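Local coordinates for protein shikimate dehydrogenase (NADP(+)) (Listeria monocytogenes, PDB 3TNL) that probably catalyses the reversible, NADPH-linked reduction of 3-dehydroshikimate to shikimate in chorismate biosynthesis, and binds NAD, at residues 152-162 with 176-185; 186-195 with 209-217. All coordinates share one frame; numbering follows the deposited sequence.

Contact 1: 152-162 with 176-185. With NAD (nicotinamide-adenine-dinucleotide), chain H.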
loop_
_atom_site.group_PDB
_atom_site.type_symbol
_atom_site.label_atom_id
_atom_site.label_comp_id
_atom_site.label_asym_id
_atom_site.label_seq_id
_atom_site.Cartn_x
_atom_site.Cartn_y
_atom_site.Cartn_z
ATOM N N ILE B 152 26.937 -14.782 24.629
ATOM C CA ILE B 152 28.167 -14.790 23.862
ATOM C C ILE B 152 28.957 -13.488 23.980
ATOM O O ILE B 152 30.003 -13.327 23.346
ATOM C CB ILE B 152 27.918 -15.176 22.361
ATOM C CG1 ILE B 152 27.260 -14.029 21.575
ATOM C CG2 ILE B 152 27.081 -16.502 22.313
ATOM C CD1 ILE B 152 27.273 -14.246 20.023
ATOM N N ILE B 153 28.465 -12.530 24.764
ATOM C CA ILE B 153 29.149 -11.254 24.904
ATOM C C ILE B 153 30.468 -11.481 25.656
ATOM O O ILE B 153 30.512 -12.222 26.633
ATOM C CB ILE B 153 28.245 -10.222 25.639
ATOM C CG1 ILE B 153 26.882 -10.102 24.932
ATOM C CG2 ILE B 153 28.935 -8.869 25.757
ATOM C CD1 ILE B 153 26.936 -9.795 23.463
ATOM N N GLY B 154 31.529 -10.862 25.170
ATOM C CA GLY B 154 32.851 -10.982 25.761
ATOM C C GLY B 154 33.570 -12.275 25.433
ATOM O O GLY B 154 34.597 -12.585 26.013
ATOM N N LYS B 155 33.046 -13.002 24.443
ATOM C CA LYS B 155 33.582 -14.300 24.076
ATOM C C LYS B 155 33.900 -14.353 22.589
ATOM O O LYS B 155 33.879 -13.343 21.918
ATOM C CB LYS B 155 32.590 -15.382 24.493
ATOM C CG LYS B 155 32.258 -15.328 25.980
ATOM C CD LYS B 155 31.216 -16.306 26.404
ATOM C CE LYS B 155 30.834 -16.105 27.851
ATOM N NZ LYS B 155 29.697 -17.014 28.222
ATOM N N LYS B 156 34.222 -15.545 22.101
ATOM C CA LYS B 156 34.634 -15.767 20.725
ATOM C C LYS B 156 33.603 -16.520 19.918
ATOM O O LYS B 156 33.041 -17.532 20.396
ATOM C CB LYS B 156 35.934 -16.552 20.699
ATOM C CG LYS B 156 36.441 -16.902 19.382
ATOM C CD LYS B 156 37.878 -17.414 19.584
ATOM C CE LYS B 156 38.532 -17.726 18.305
ATOM N NZ LYS B 156 40.032 -17.888 18.466
ATOM N N MET B 157 33.311 -16.017 18.730
ATOM C CA MET B 157 32.428 -16.682 17.792
ATOM C C MET B 157 33.232 -17.069 16.582
ATOM O O MET B 157 34.083 -16.308 16.132
ATOM C CB MET B 157 31.279 -15.752 17.341
ATOM C CG MET B 157 30.407 -16.331 16.208
ATOM S SD MET B 157 28.896 -15.377 15.861
ATOM C CE MET B 157 29.620 -13.819 15.336
ATOM N N THR B 158 32.940 -18.257 16.057
ATOM C CA THR B 158 33.461 -18.744 14.792
ATOM C C THR B 158 32.212 -18.806 13.882
ATOM O O THR B 158 31.209 -19.353 14.257
ATOM C CB THR B 158 34.148 -20.084 14.872
ATOM O OG1 THR B 158 35.342 -19.917 15.658
ATOM C CG2 THR B 158 34.543 -20.595 13.512
ATOM N N ILE B 159 32.300 -18.227 12.703
ATOM C CA ILE B 159 31.156 -18.167 11.807
ATOM C C ILE B 159 31.555 -18.454 10.368
ATOM O O ILE B 159 32.620 -18.024 9.900
ATOM C CB ILE B 159 30.458 -16.800 11.961
ATOM C CG1 ILE B 159 29.168 -16.729 11.132
ATOM C CG2 ILE B 159 31.400 -15.636 11.604
ATOM C CD1 ILE B 159 28.346 -15.467 11.397
ATOM N N CYS B 160 30.697 -19.200 9.671
ATOM C CA CYS B 160 30.864 -19.512 8.265
ATOM C C CYS B 160 29.953 -18.598 7.460
ATOM O O CYS B 160 28.757 -18.537 7.686
ATOM C CB CYS B 160 30.445 -20.946 7.932
ATOM S SG CYS B 160 31.391 -22.187 8.804
ATOM N N GLY B 161 30.544 -17.877 6.516
ATOM C CA GLY B 161 29.794 -17.029 5.609
ATOM C C GLY B 161 30.294 -15.603 5.537
ATOM O O GLY B 161 30.986 -15.095 6.422
ATOM N N ALA B 162 29.865 -14.944 4.469
ATOM C CA ALA B 162 30.276 -13.559 4.149
ATOM C C ALA B 162 29.296 -12.827 3.252
ATOM O O ALA B 162 29.662 -11.795 2.632
ATOM C CB ALA B 162 31.666 -13.535 3.553
ATOM N N ASP B 176 28.090 -5.197 19.628
ATOM C CA ASP B 176 27.458 -5.602 20.876
ATOM C C ASP B 176 28.428 -6.143 21.934
ATOM O O ASP B 176 28.009 -6.516 23.025
ATOM C CB ASP B 176 26.407 -6.683 20.611
ATOM C CG ASP B 176 25.193 -6.166 19.847
ATOM O OD1 ASP B 176 25.201 -5.002 19.373
ATOM O OD2 ASP B 176 24.257 -6.982 19.693
ATOM N N GLY B 177 29.694 -6.283 21.608
ATOM C CA GLY B 177 30.654 -6.721 22.613
ATOM C C GLY B 177 31.226 -8.120 22.538
ATOM O O GLY B 177 31.857 -8.557 23.485
ATOM N N VAL B 178 30.977 -8.842 21.447
ATOM C CA VAL B 178 31.658 -10.116 21.253
ATOM C C VAL B 178 33.157 -9.764 21.162
ATOM O O VAL B 178 33.555 -8.826 20.467
ATOM C CB VAL B 178 31.110 -10.821 20.030
ATOM C CG1 VAL B 178 32.010 -11.966 19.607
ATOM C CG2 VAL B 178 29.677 -11.277 20.331
ATOM N N LYS B 179 33.998 -10.541 21.827
ATOM C CA LYS B 179 35.434 -10.221 21.937
ATOM C C LYS B 179 36.268 -10.564 20.715
ATOM O O LYS B 179 37.208 -9.839 20.370
ATOM C CB LYS B 179 36.027 -10.921 23.180
ATOM C CG LYS B 179 37.503 -10.617 23.497
ATOM C CD LYS B 179 38.051 -11.556 24.593
ATOM C CE LYS B 179 39.461 -11.144 24.991
ATOM N NZ LYS B 179 40.346 -11.045 23.813
ATOM N N GLU B 180 35.932 -11.680 20.074
ATOM C CA GLU B 180 36.683 -12.151 18.920
ATOM C C GLU B 180 35.745 -12.828 17.953
ATOM O O GLU B 180 34.820 -13.515 18.389
ATOM C CB GLU B 180 37.678 -13.229 19.377
ATOM C CG GLU B 180 38.613 -12.853 20.510
ATOM C CD GLU B 180 39.471 -14.049 20.936
ATOM O OE1 GLU B 180 38.976 -14.880 21.752
ATOM O OE2 GLU B 180 40.657 -14.084 20.501
ATOM N N ILE B 181 35.992 -12.639 16.678
ATOM C CA ILE B 181 35.216 -13.282 15.624
ATOM C C ILE B 181 36.158 -13.860 14.588
ATOM O O ILE B 181 37.005 -13.155 14.038
ATOM C CB ILE B 181 34.245 -12.290 14.920
ATOM C CG1 ILE B 181 33.239 -11.745 15.948
ATOM C CG2 ILE B 181 33.517 -12.969 13.783
ATOM C CD1 ILE B 181 32.258 -10.730 15.418
ATOM N N SER B 182 36.025 -15.157 14.343
ATOM C CA SER B 182 36.759 -15.839 13.315
ATOM C C SER B 182 35.796 -16.252 12.204
ATOM O O SER B 182 34.889 -17.054 12.428
ATOM C CB SER B 182 37.510 -17.039 13.838
ATOM O OG SER B 182 38.516 -16.593 14.751
ATOM N N ILE B 183 36.022 -15.679 11.023
ATOM C CA ILE B 183 35.180 -15.919 9.847
ATOM C C ILE B 183 35.854 -16.906 8.914
ATOM O O ILE B 183 37.057 -16.800 8.641
ATOM C CB ILE B 183 34.961 -14.606 9.049
ATOM C CG1 ILE B 183 34.436 -13.485 9.972
ATOM C CG2 ILE B 183 34.065 -14.840 7.799
ATOM C CD1 ILE B 183 34.435 -12.085 9.343
ATOM N N PHE B 184 35.058 -17.849 8.409
ATOM C CA PHE B 184 35.498 -18.818 7.416
ATOM C C PHE B 184 34.597 -18.703 6.197
ATOM O O PHE B 184 33.381 -18.680 6.310
ATOM C CB PHE B 184 35.470 -20.245 7.935
ATOM C CG PHE B 184 36.554 -20.531 8.927
ATOM C CD1 PHE B 184 37.647 -21.276 8.561
ATOM C CD2 PHE B 184 36.471 -20.049 10.233
ATOM C CE1 PHE B 184 38.657 -21.533 9.470
ATOM C CE2 PHE B 184 37.468 -20.301 11.148
ATOM C CZ PHE B 184 38.582 -21.026 10.757
ATOM N N ASN B 185 35.204 -18.573 5.025
ATOM C CA ASN B 185 34.439 -18.502 3.804
ATOM C C ASN B 185 35.242 -19.145 2.682
ATOM O O ASN B 185 36.484 -19.123 2.693
ATOM C CB ASN B 185 34.110 -17.036 3.403
ATOM C CG ASN B 185 32.904 -16.956 2.475
ATOM O OD1 ASN B 185 31.758 -17.080 2.959
ATOM N ND2 ASN B 185 33.140 -16.796 1.157
HETATM P PA NAD H . 24.253 -14.495 0.344
HETATM O O1A NAD H . 23.925 -14.949 -1.076
HETATM O O2A NAD H . 24.346 -13.006 0.620
HETATM O O5B NAD H . 25.590 -15.268 0.836
HETATM C C5B NAD H . 25.841 -16.654 0.605
HETATM C C4B NAD H . 26.977 -17.128 1.520
HETATM O O4B NAD H . 27.063 -18.560 1.457
HETATM C C3B NAD H . 28.341 -16.671 1.038
HETATM O O3B NAD H . 29.200 -16.535 2.197
HETATM C C2B NAD H . 28.852 -17.805 0.182
HETATM O O2B NAD H . 30.270 -17.888 0.140
HETATM C C1B NAD H . 28.291 -19.003 0.920
HETATM N N9A NAD H . 28.076 -20.229 0.143
HETATM C C8A NAD H . 27.062 -20.432 -0.731
HETATM N N7A NAD H . 27.131 -21.693 -1.208
HETATM C C5A NAD H . 28.182 -22.333 -0.639
HETATM C C6A NAD H . 28.763 -23.583 -0.699
HETATM N N6A NAD H . 28.243 -24.536 -1.480
HETATM N N1A NAD H . 29.830 -23.873 0.077
HETATM C C2A NAD H . 30.376 -22.930 0.884
HETATM N N3A NAD H . 29.870 -21.681 0.997
HETATM C C4A NAD H . 28.785 -21.345 0.264
HETATM O O3 NAD H . 23.148 -15.182 1.273
HETATM P PN NAD H . 22.503 -14.601 2.626
HETATM O O1N NAD H . 21.375 -13.641 2.340
HETATM O O2N NAD H . 23.620 -14.203 3.593
HETATM O O5D NAD H . 21.738 -15.881 3.235
HETATM C C5D NAD H . 22.506 -17.007 3.646
HETATM C C4D NAD H . 21.535 -17.877 4.418
HETATM O O4D NAD H . 20.970 -17.115 5.500
HETATM C C3D NAD H . 20.366 -18.314 3.550
HETATM O O3D NAD H . 20.166 -19.719 3.735
HETATM C C2D NAD H . 19.182 -17.518 4.072
HETATM O O2D NAD H . 17.916 -18.182 3.858
HETATM C C1D NAD H . 19.551 -17.351 5.540
HETATM N N1N NAD H . 18.950 -16.213 6.240
HETATM C C2N NAD H . 18.209 -16.429 7.343
HETATM C C3N NAD H . 17.643 -15.366 8.039
HETATM C C7N NAD H . 16.819 -15.575 9.267
HETATM O O7N NAD H . 16.066 -14.650 9.567
HETATM N N7N NAD H . 16.951 -16.708 9.991
HETATM C C4N NAD H . 17.849 -14.057 7.574
HETATM C C5N NAD H . 18.623 -13.860 6.435
HETATM C C6N NAD H . 19.166 -14.960 5.772
#

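Contact 2: 186-195 with 209-217. With NAD (nicotinamide-adenine-dinucleotide), chain H.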
loop_
_atom_site.group_PDB
_atom_site.type_symbol
_atom_site.label_atom_id
_atom_site.label_comp_id
_atom_site.label_asym_id
_atom_site.label_seq_id
_atom_site.Cartn_x
_atom_site.Cartn_y
_atom_site.Cartn_z
ATOM N N ARG B 186 34.545 -19.718 1.707
ATOM C CA ARG B 186 35.241 -20.268 0.538
ATOM C C ARG B 186 35.795 -19.127 -0.310
ATOM O O ARG B 186 35.419 -17.958 -0.141
ATOM C CB ARG B 186 34.326 -21.157 -0.312
ATOM C CG ARG B 186 33.120 -20.489 -0.973
ATOM C CD ARG B 186 32.408 -21.445 -1.876
ATOM N NE ARG B 186 31.278 -20.846 -2.572
ATOM C CZ ARG B 186 30.444 -21.554 -3.314
ATOM N NH1 ARG B 186 29.436 -20.963 -3.944
ATOM N NH2 ARG B 186 30.609 -22.870 -3.386
ATOM N N LYS B 187 36.717 -19.470 -1.208
ATOM C CA LYS B 187 37.328 -18.516 -2.097
ATOM C C LYS B 187 36.439 -18.231 -3.314
ATOM O O LYS B 187 36.760 -18.583 -4.460
ATOM C CB LYS B 187 38.698 -19.027 -2.516
ATOM C CG LYS B 187 39.692 -19.128 -1.410
ATOM C CD LYS B 187 39.826 -17.802 -0.715
ATOM C CE LYS B 187 41.188 -17.598 -0.113
ATOM N NZ LYS B 187 42.135 -17.364 -1.211
ATOM N N ASP B 188 35.334 -17.561 -3.047
ATOM C CA ASP B 188 34.365 -17.170 -4.082
ATOM C C ASP B 188 34.278 -15.631 -4.119
ATOM O O ASP B 188 35.114 -14.960 -3.537
ATOM C CB ASP B 188 33.006 -17.852 -3.875
ATOM C CG ASP B 188 32.282 -17.412 -2.607
ATOM O OD1 ASP B 188 32.756 -16.505 -1.884
ATOM O OD2 ASP B 188 31.214 -18.010 -2.323
ATOM N N ASP B 189 33.261 -15.089 -4.782
ATOM C CA ASP B 189 33.112 -13.644 -4.878
ATOM C C ASP B 189 32.804 -12.932 -3.570
ATOM O O ASP B 189 32.917 -11.707 -3.518
ATOM C CB ASP B 189 32.060 -13.301 -5.918
ATOM C CG ASP B 189 32.521 -13.621 -7.346
ATOM O OD1 ASP B 189 33.755 -13.728 -7.593
ATOM O OD2 ASP B 189 31.643 -13.734 -8.218
ATOM N N PHE B 190 32.401 -13.665 -2.525
ATOM C CA PHE B 190 32.125 -13.064 -1.219
ATOM C C PHE B 190 33.383 -12.928 -0.338
ATOM O O PHE B 190 33.331 -12.274 0.709
ATOM C CB PHE B 190 31.078 -13.903 -0.432
ATOM C CG PHE B 190 29.714 -13.918 -1.076
ATOM C CD1 PHE B 190 28.778 -12.938 -0.764
ATOM C CD2 PHE B 190 29.384 -14.877 -1.981
ATOM C CE1 PHE B 190 27.525 -12.934 -1.348
ATOM C CE2 PHE B 190 28.106 -14.905 -2.555
ATOM C CZ PHE B 190 27.197 -13.912 -2.254
ATOM N N TYR B 191 34.497 -13.565 -0.717
ATOM C CA TYR B 191 35.701 -13.546 0.147
ATOM C C TYR B 191 36.176 -12.123 0.348
ATOM O O TYR B 191 36.565 -11.745 1.460
ATOM C CB TYR B 191 36.835 -14.442 -0.403
ATOM C CG TYR B 191 37.886 -14.847 0.616
ATOM C CD1 TYR B 191 39.065 -14.111 0.782
ATOM C CD2 TYR B 191 37.685 -15.954 1.448
ATOM C CE1 TYR B 191 40.026 -14.504 1.734
ATOM C CE2 TYR B 191 38.654 -16.351 2.365
ATOM C CZ TYR B 191 39.795 -15.618 2.525
ATOM O OH TYR B 191 40.732 -16.031 3.476
ATOM N N ALA B 192 36.169 -11.334 -0.718
ATOM C CA ALA B 192 36.563 -9.924 -0.614
ATOM C C ALA B 192 35.675 -9.104 0.331
ATOM O O ALA B 192 36.137 -8.183 1.005
ATOM C CB ALA B 192 36.638 -9.266 -1.991
ATOM N N ASN B 193 34.394 -9.435 0.388
ATOM C CA ASN B 193 33.485 -8.770 1.301
ATOM C C ASN B 193 33.863 -9.129 2.739
ATOM O O ASN B 193 33.826 -8.304 3.636
ATOM C CB ASN B 193 32.037 -9.190 1.067
ATOM C CG ASN B 193 31.088 -8.410 1.928
ATOM O OD1 ASN B 193 31.124 -7.164 1.934
ATOM N ND2 ASN B 193 30.245 -9.120 2.695
ATOM N N ALA B 194 34.210 -10.396 2.972
ATOM C CA ALA B 194 34.620 -10.796 4.318
ATOM C C ALA B 194 35.899 -10.033 4.729
ATOM O O ALA B 194 36.063 -9.668 5.904
ATOM C CB ALA B 194 34.846 -12.318 4.406
ATOM N N GLU B 195 36.798 -9.793 3.767
ATOM C CA GLU B 195 38.046 -9.039 4.061
ATOM C C GLU B 195 37.658 -7.613 4.503
ATOM O O GLU B 195 38.228 -7.067 5.449
ATOM C CB GLU B 195 38.993 -9.047 2.874
ATOM C CG GLU B 195 39.623 -10.399 2.598
ATOM C CD GLU B 195 40.453 -10.421 1.301
ATOM O OE1 GLU B 195 39.962 -9.929 0.274
ATOM O OE2 GLU B 195 41.578 -10.976 1.312
ATOM N N ALA B 209 38.911 -9.559 14.883
ATOM C CA ALA B 209 38.372 -10.321 13.768
ATOM C C ALA B 209 39.476 -10.843 12.863
ATOM O O ALA B 209 40.511 -10.191 12.646
ATOM C CB ALA B 209 37.401 -9.442 12.970
ATOM N N GLN B 210 39.236 -12.016 12.299
ATOM C CA GLN B 210 40.128 -12.636 11.334
ATOM C C GLN B 210 39.317 -13.485 10.372
ATOM O O GLN B 210 38.209 -13.903 10.715
ATOM C CB GLN B 210 41.249 -13.424 11.984
ATOM C CG GLN B 210 40.858 -14.448 12.916
ATOM C CD GLN B 210 42.047 -14.928 13.806
ATOM O OE1 GLN B 210 43.241 -14.645 13.555
ATOM N NE2 GLN B 210 41.702 -15.691 14.815
ATOM N N LEU B 211 39.879 -13.680 9.173
ATOM C CA LEU B 211 39.263 -14.451 8.096
ATOM C C LEU B 211 40.180 -15.579 7.608
ATOM O O LEU B 211 41.389 -15.388 7.465
ATOM C CB LEU B 211 38.966 -13.524 6.917
ATOM C CG LEU B 211 38.446 -14.166 5.632
ATOM C CD1 LEU B 211 37.091 -14.826 5.780
ATOM C CD2 LEU B 211 38.453 -13.082 4.538
ATOM N N PHE B 212 39.592 -16.744 7.372
ATOM C CA PHE B 212 40.272 -17.900 6.831
ATOM C C PHE B 212 39.436 -18.585 5.750
ATOM O O PHE B 212 38.215 -18.444 5.699
ATOM C CB PHE B 212 40.504 -18.920 7.927
ATOM C CG PHE B 212 41.246 -18.369 9.126
ATOM C CD1 PHE B 212 42.607 -18.209 9.093
ATOM C CD2 PHE B 212 40.561 -18.029 10.280
ATOM C CE1 PHE B 212 43.286 -17.707 10.215
ATOM C CE2 PHE B 212 41.245 -17.564 11.405
ATOM C CZ PHE B 212 42.600 -17.395 11.341
ATOM N N ASP B 213 40.095 -19.381 4.922
ATOM C CA ASP B 213 39.428 -20.213 3.916
ATOM C C ASP B 213 38.739 -21.357 4.668
ATOM O O ASP B 213 39.324 -21.941 5.574
ATOM C CB ASP B 213 40.516 -20.768 2.982
ATOM C CG ASP B 213 39.992 -21.448 1.744
ATOM O OD1 ASP B 213 40.757 -21.407 0.736
ATOM O OD2 ASP B 213 38.872 -21.969 1.715
ATOM N N ILE B 214 37.524 -21.708 4.258
ATOM C CA ILE B 214 36.795 -22.832 4.841
ATOM C C ILE B 214 37.564 -24.155 4.622
ATOM O O ILE B 214 37.327 -25.145 5.313
ATOM C CB ILE B 214 35.319 -22.917 4.271
ATOM C CG1 ILE B 214 34.453 -23.928 5.039
ATOM C CG2 ILE B 214 35.326 -23.230 2.759
ATOM C CD1 ILE B 214 34.237 -23.594 6.517
ATOM N N GLU B 215 38.440 -24.191 3.641
ATOM C CA GLU B 215 39.260 -25.387 3.406
ATOM C C GLU B 215 40.380 -25.597 4.428
ATOM O O GLU B 215 40.996 -26.668 4.449
ATOM C CB GLU B 215 39.845 -25.356 1.994
ATOM C CG GLU B 215 38.748 -25.497 0.923
ATOM C CD GLU B 215 37.796 -26.719 1.153
ATOM O OE1 GLU B 215 36.535 -26.560 1.097
ATOM O OE2 GLU B 215 38.305 -27.834 1.429
ATOM N N ASP B 216 40.616 -24.603 5.289
ATOM C CA ASP B 216 41.678 -24.675 6.314
ATOM C C ASP B 216 41.113 -25.340 7.553
ATOM O O ASP B 216 40.775 -24.685 8.560
ATOM C CB ASP B 216 42.209 -23.276 6.587
ATOM C CG ASP B 216 43.462 -23.278 7.437
ATOM O OD1 ASP B 216 43.815 -24.317 8.021
ATOM O OD2 ASP B 216 44.069 -22.196 7.501
ATOM N N HIS B 217 41.010 -26.652 7.471
ATOM C CA HIS B 217 40.411 -27.418 8.507
ATOM C C HIS B 217 41.151 -27.356 9.837
ATOM O O HIS B 217 40.523 -27.349 10.885
ATOM C CB HIS B 217 40.233 -28.881 8.111
ATOM C CG HIS B 217 39.319 -29.103 6.958
ATOM N ND1 HIS B 217 39.169 -30.347 6.377
ATOM C CD2 HIS B 217 38.559 -28.248 6.231
ATOM C CE1 HIS B 217 38.309 -30.253 5.377
ATOM N NE2 HIS B 217 37.942 -28.995 5.248
HETATM P PA NAD H . 24.253 -14.495 0.344
HETATM O O1A NAD H . 23.925 -14.949 -1.076
HETATM O O2A NAD H . 24.346 -13.006 0.620
HETATM O O5B NAD H . 25.590 -15.268 0.836
HETATM C C5B NAD H . 25.841 -16.654 0.605
HETATM C C4B NAD H . 26.977 -17.128 1.520
HETATM O O4B NAD H . 27.063 -18.560 1.457
HETATM C C3B NAD H . 28.341 -16.671 1.038
HETATM O O3B NAD H . 29.200 -16.535 2.197
HETATM C C2B NAD H . 28.852 -17.805 0.182
HETATM O O2B NAD H . 30.270 -17.888 0.140
HETATM C C1B NAD H . 28.291 -19.003 0.920
HETATM N N9A NAD H . 28.076 -20.229 0.143
HETATM C C8A NAD H . 27.062 -20.432 -0.731
HETATM N N7A NAD H . 27.131 -21.693 -1.208
HETATM C C5A NAD H . 28.182 -22.333 -0.639
HETATM C C6A NAD H . 28.763 -23.583 -0.699
HETATM N N6A NAD H . 28.243 -24.536 -1.480
HETATM N N1A NAD H . 29.830 -23.873 0.077
HETATM C C2A NAD H . 30.376 -22.930 0.884
HETATM N N3A NAD H . 29.870 -21.681 0.997
HETATM C C4A NAD H . 28.785 -21.345 0.264
HETATM O O3 NAD H . 23.148 -15.182 1.273
HETATM P PN NAD H . 22.503 -14.601 2.626
HETATM O O1N NAD H . 21.375 -13.641 2.340
HETATM O O2N NAD H . 23.620 -14.203 3.593
HETATM O O5D NAD H . 21.738 -15.881 3.235
HETATM C C5D NAD H . 22.506 -17.007 3.646
HETATM C C4D NAD H . 21.535 -17.877 4.418
HETATM O O4D NAD H . 20.970 -17.115 5.500
HETATM C C3D NAD H . 20.366 -18.314 3.550
HETATM O O3D NAD H . 20.166 -19.719 3.735
HETATM C C2D NAD H . 19.182 -17.518 4.072
HETATM O O2D NAD H . 17.916 -18.182 3.858
HETATM C C1D NAD H . 19.551 -17.351 5.540
HETATM N N1N NAD H . 18.950 -16.213 6.240
HETATM C C2N NAD H . 18.209 -16.429 7.343
HETATM C C3N NAD H . 17.643 -15.366 8.039
HETATM C C7N NAD H . 16.819 -15.575 9.267
HETATM O O7N NAD H . 16.066 -14.650 9.567
HETATM N N7N NAD H . 16.951 -16.708 9.991
HETATM C C4N NAD H . 17.849 -14.057 7.574
HETATM C C5N NAD H . 18.623 -13.860 6.435
HETATM C C6N NAD H . 19.166 -14.960 5.772
HETATM O O HOH W 1 37.561 -22.285 -0.648
#

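Contact 1: 152-162 with 176-185
Ile159 is held to strand 180-185 through both sides of its peptide: its N donates to Ser182 O, and its O accepts from Phe184 N at 2.9 Å. Met157 and Gly161 carry the same parallel ladder a step further each way, Gly161 N reaching Phe184 O. At the start of the pairing Lys155 O takes two donors, Lys179 N at 2.8 Å in the carbonyl plane and Glu180 N from above that plane. The residues of the two strands divide between the two faces of the sheet. Met157, Ile159, Ile181 and Ile183 form an apolar layer, where the side chains of Ile159 and Ile181 lie side by side, their CG2 methyls 4.0 Å apart. On the other face Thr158 CG2 meets the Phe184 ring obliquely, 3.8 Å from CE2.

Strands 156-160 and 180-185, joined through helix 164-175, are the first beta-alpha-beta unit of the Rossmann fold, and the cofactor lies at their C-terminal ends. There Asn185, its CG anti to the backbone N (chi1 -158°), uses both ends of one amide: OD1 accepts from NAD O3B at 2.7 Å and ND2 donates to NAD O2B. Ala162 N also donates to O3B. With phi 128°, Gly161 makes a turn that a side chain would obstruct, bringing the next amide to the ribose.

Further out, the extended Lys156 passes obliquely over Glu180, CD 3.5 Å from OE1, and ends in salt bridges to Glu223 and Glu226. Glu223 also bonds Ser182 OG, anchoring this face to helix 217-226. At the far end Gly154 N bonds Gly177 O, and Gly177, with positive phi, closes helix 164-175 in a Schellman motif.

Contact 2: 186-195 with 209-217
Asp213 OD2 is gripped from two directions: Glu215 N donates to it at 3.0 Å, from above the carboxylate plane, and a water donates to it at 2.7 Å. That water accepts in turn from Lys187 N, so it bridges the two segments, between which no direct hydrogen bond forms. The first of these bonds makes an Asx turn, a task for which the short aspartate is well suited. Asp213 OD1 lies 3.3 Å from Lys187 CG; the lysine chain crosses the carboxylate at about a right angle, and its ammonium stays beyond salt-bridge range.

The apolar half of the contact centres on Leu211. With CG anti to the backbone N (chi1 174°), its CD2 methyl sits over one face of the Tyr191 ring, 3.7 Å from the centroid, in a CH-pi contact. Lys187 CD covers the opposite face, leaving the flat ring sandwiched between two aliphatic groups. Leu211 CD1 meets Ala194 CB at 3.6 Å, and alanine is small enough for helix 191-204 to come close to the strand. Nearer the turn, Ile214 CG2 packs on Arg186 CA.

Past this packing, the loop faces NAD. Asp188 OD1 caps Phe190 N, while Asp188 OD2 accepts from the ribose hydroxyl O2B of NAD at 2.6 Å and from Arg186 NE. This salt bridge lies in the guanidinium plane and probably fixes its rotation, so that one face lies over the adenine, with Arg186 NH2 3.3 Å from NAD C6A. Phe190 lays its ring face against the ribose at C3B. A carboxylate taking the 2'-hydroxyl recalls the acidic residue that binds the adenosine ribose hydroxyls in NAD-dependent Rossmann dehydrogenases, though here it sits in the loop after the second strand.

In the fold
From the N terminus, the chain enters the parallel sheet along strand 156-160, climbs through helix 164-175 and returns in strand 180-185, where contact 1 closes the first crossover. Without a break it runs into 186-195; helix 191-204 then leads back to strand 208-213, and contact 2 closes the second loop. The two loops neither nest nor cross but follow in series. They meet at strand 180-185, which pairs with 156-160 on one side and with 208-213, the outermost strand, on the other; Gln210 O to Ile183 N is probably one bond of that pairing. A second tie, Asn193 ND2 to Ala162 O, fastens the second helix to the glycine-rich turn. Both contacts also border the same NAD.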